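Local coordinates for protein peptide methionine sulfoxide reductase MsrA (Treponema denticola ATCC 35405, PDB 5FA9) that probably repairs oxidised proteins by reducing methionine sulfoxide to methionine, as a fusion of MsrA and MsrB methionine sulfoxide reductases that draws on thioredoxin, at residues 11-16 and 140-145. The protein carries 2 engineered substitutions. Residues are numbered along the deposited sequence; the frame is centred on the assembly and turned at random.
Engineered in segment 11-16: S11 (natural residue Cys). With D1D ((4S,5S)-1,2-dithiane-4,5-diol), chain F.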
loop_
_atom_site.group_PDB
_atom_site.type_symbol
_atom_site.label_atom_id
_atom_site.label_comp_id
_atom_site.label_asym_id
_atom_site.label_seq_id
_atom_site.Cartn_x
_atom_site.Cartn_y
_atom_site.Cartn_z
ATOM N N SER B 11 2.635 -21.820 11.866
ATOM C CA SER B 11 1.201 -21.792 11.595
ATOM C C SER B 11 0.712 -20.353 11.459
ATOM O O SER B 11 0.818 -19.565 12.399
ATOM C CB SER B 11 0.432 -22.516 12.704
ATOM O OG SER B 11 -0.963 -22.292 12.597
ATOM N N PHE B 12 0.178 -20.014 10.288
ATOM C CA PHE B 12 -0.177 -18.627 9.993
ATOM C C PHE B 12 -1.368 -18.127 10.806
ATOM O O PHE B 12 -1.680 -16.936 10.784
ATOM C CB PHE B 12 -0.455 -18.440 8.493
ATOM C CG PHE B 12 -1.364 -19.482 7.888
ATOM C CD1 PHE B 12 -2.658 -19.662 8.348
ATOM C CD2 PHE B 12 -0.929 -20.251 6.823
ATOM C CE1 PHE B 12 -3.488 -20.609 7.778
ATOM C CE2 PHE B 12 -1.754 -21.200 6.248
ATOM C CZ PHE B 12 -3.035 -21.378 6.726
ATOM N N TRP B 13 -2.030 -19.033 11.519
ATOM C CA TRP B 13 -3.143 -18.655 12.382
ATOM C C TRP B 13 -2.668 -17.716 13.483
ATOM O O TRP B 13 -3.271 -16.670 13.725
ATOM C CB TRP B 13 -3.802 -19.894 12.992
ATOM C CG TRP B 13 -4.548 -20.733 12.001
ATOM C CD1 TRP B 13 -4.978 -20.352 10.765
ATOM C CD2 TRP B 13 -4.954 -22.097 12.165
ATOM N NE1 TRP B 13 -5.627 -21.395 10.147
ATOM C CE2 TRP B 13 -5.626 -22.478 10.986
ATOM C CE3 TRP B 13 -4.815 -23.034 13.194
ATOM C CZ2 TRP B 13 -6.156 -23.754 10.807
ATOM C CZ3 TRP B 13 -5.341 -24.301 13.014
ATOM C CH2 TRP B 13 -6.003 -24.649 11.831
ATOM N N GLY B 14 -1.577 -18.094 14.139
ATOM C CA GLY B 14 -1.021 -17.298 15.216
ATOM C C GLY B 14 -0.280 -16.074 14.713
ATOM O O GLY B 14 -0.340 -15.009 15.326
ATOM N N VAL B 15 0.423 -16.233 13.596
ATOM C CA VAL B 15 1.184 -15.139 13.003
ATOM C C VAL B 15 0.268 -13.981 12.614
ATOM O O VAL B 15 0.571 -12.821 12.896
ATOM C CB VAL B 15 1.969 -15.607 11.764
ATOM C CG1 VAL B 15 2.763 -14.455 11.171
ATOM C CG2 VAL B 15 2.892 -16.759 12.128
ATOM N N GLU B 16 -0.855 -14.299 11.978
ATOM C CA GLU B 16 -1.823 -13.278 11.599
ATOM C C GLU B 16 -2.498 -12.693 12.834
ATOM O O GLU B 16 -2.722 -11.485 12.915
ATOM C CB GLU B 16 -2.879 -13.846 10.648
ATOM C CG GLU B 16 -3.877 -12.803 10.167
ATOM C CD GLU B 16 -4.937 -13.375 9.248
ATOM O OE1 GLU B 16 -5.357 -14.530 9.467
ATOM O OE2 GLU B 16 -5.352 -12.666 8.306
ATOM N N GLN B 140 -8.665 -17.434 6.874
ATOM C CA GLN B 140 -8.534 -15.985 7.003
ATOM C C GLN B 140 -9.180 -15.493 8.292
ATOM O O GLN B 140 -10.379 -15.686 8.503
ATOM C CB GLN B 140 -9.151 -15.278 5.796
ATOM C CG GLN B 140 -8.523 -15.667 4.466
ATOM C CD GLN B 140 -7.066 -15.258 4.364
ATOM O OE1 GLN B 140 -6.625 -14.313 5.020
ATOM N NE2 GLN B 140 -6.307 -15.971 3.540
ATOM N N ASP B 141 -8.378 -14.847 9.139
ATOM C CA ASP B 141 -8.803 -14.446 10.479
ATOM C C ASP B 141 -9.401 -15.634 11.225
ATOM O O ASP B 141 -10.489 -15.544 11.793
ATOM C CB ASP B 141 -9.804 -13.289 10.415
ATOM C CG ASP B 141 -9.127 -11.943 10.251
ATOM O OD1 ASP B 141 -7.959 -11.810 10.675
ATOM O OD2 ASP B 141 -9.759 -11.018 9.701
ATOM N N TYR B 142 -8.671 -16.745 11.204
ATOM C CA TYR B 142 -9.120 -17.998 11.800
ATOM C C TYR B 142 -9.396 -17.853 13.293
ATOM O O TYR B 142 -10.451 -18.261 13.780
ATOM C CB TYR B 142 -8.076 -19.093 11.560
ATOM C CG TYR B 142 -8.397 -20.424 12.202
ATOM C CD1 TYR B 142 -9.182 -21.362 11.546
ATOM C CD2 TYR B 142 -7.894 -20.753 13.456
ATOM C CE1 TYR B 142 -9.472 -22.583 12.126
ATOM C CE2 TYR B 142 -8.178 -21.971 14.043
ATOM C CZ TYR B 142 -8.967 -22.882 13.374
ATOM O OH TYR B 142 -9.252 -24.097 13.955
ATOM N N LEU B 143 -8.447 -17.265 14.015
ATOM C CA LEU B 143 -8.569 -17.117 15.459
ATOM C C LEU B 143 -9.645 -16.103 15.831
ATOM O O LEU B 143 -10.138 -16.095 16.959
ATOM C CB LEU B 143 -7.229 -16.710 16.071
ATOM C CG LEU B 143 -6.108 -17.742 15.938
ATOM C CD1 LEU B 143 -4.825 -17.226 16.569
ATOM C CD2 LEU B 143 -6.524 -19.066 16.561
ATOM N N GLN B 144 -10.005 -15.245 14.883
ATOM C CA GLN B 144 -11.076 -14.283 15.103
ATOM C C GLN B 144 -12.431 -14.973 14.986
ATOM O O GLN B 144 -13.347 -14.706 15.764
ATOM C CB GLN B 144 -10.978 -13.125 14.109
ATOM C CG GLN B 144 -11.548 -11.814 14.629
ATOM C CD GLN B 144 -10.718 -11.219 15.751
ATOM O OE1 GLN B 144 -9.543 -11.550 15.913
ATOM N NE2 GLN B 144 -11.328 -10.336 16.534
ATOM N N LYS B 145 -12.549 -15.866 14.009
ATOM C CA LYS B 145 -13.771 -16.637 13.811
ATOM C C LYS B 145 -13.879 -17.748 14.850
ATOM O O LYS B 145 -14.952 -18.001 15.397
ATOM C CB LYS B 145 -13.811 -17.226 12.399
ATOM C CG LYS B 145 -13.823 -16.184 11.292
ATOM C CD LYS B 145 -13.603 -16.822 9.929
ATOM C CE LYS B 145 -13.623 -15.780 8.823
ATOM N NZ LYS B 145 -13.488 -16.398 7.475
HETATM S S1 D1D F . -3.244 -25.708 7.223
HETATM C C1 D1D F . -3.551 -24.537 8.295
HETATM C C2 D1D F . -2.351 -24.362 9.359
HETATM O O2 D1D F . -2.691 -23.520 10.230
HETATM C C3 D1D F . -1.953 -25.844 10.136
HETATM O O3 D1D F . -0.932 -25.670 10.851
HETATM C C4 D1D F . -1.660 -27.029 9.082
HETATM S S4 D1D F . -2.852 -27.205 8.003
HETATM O O HOH W 1 -5.977 -16.064 12.857
HETATM O O HOH W 2 -7.260 -12.258 6.482
#
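The indole of W13 lies between the phenol ring of Y142 on one face and O2 of the bound dithiane diol D1D on the other. The six-membered ring of W13 and the Y142 ring form a face-to-face stack, planes 6° apart and centroids separated by 3.7 Å. Y142 CB continues the overlap as a CH-pi contact, 3.8 Å over the centroid of the W13 five-membered ring. With CG anti to the backbone N (chi1 177°), Y142 sends its ring toward W13, and the turn about CB-CG lays its plane against the indole. On the far face, D1D O2 approaches W13 CE2 to 3.2 Å and is hydrogen-bonded to OG of the engineered S11, also at 3.2 Å. At the indole edge, NE1 is hydrogen-bonded to ND1 of H139, which with the stack limits rotation of the ring.

Farther along the helix, E16 reaches across with an extended chain, and D141 N donates to E16 OE1 (3.1 Å, N-H...O angle 145°) from above the carboxylate plane. E16 OE2 lies 3.6 Å from D141 OD1, a like-charge approach that T28 OG1, bonded to E16 OE2, and a long, weak ion pair of D141 OD1 with R20 may ease. Water 1 donates to W13 O and accepts from L143 N; the L143 CD1 methyl touches W13 O, and L143 CG lies 4.3 Å from W13 CB.

The contact thus joins helices 12-19 and 142-145. S11 replaces the predicted active-site cysteine of the GCFWG motif; D1D occupies the pocket formed with F12, W13, E52, Y92 and H139, an aromatic-lined site characteristic of MsrA enzymes.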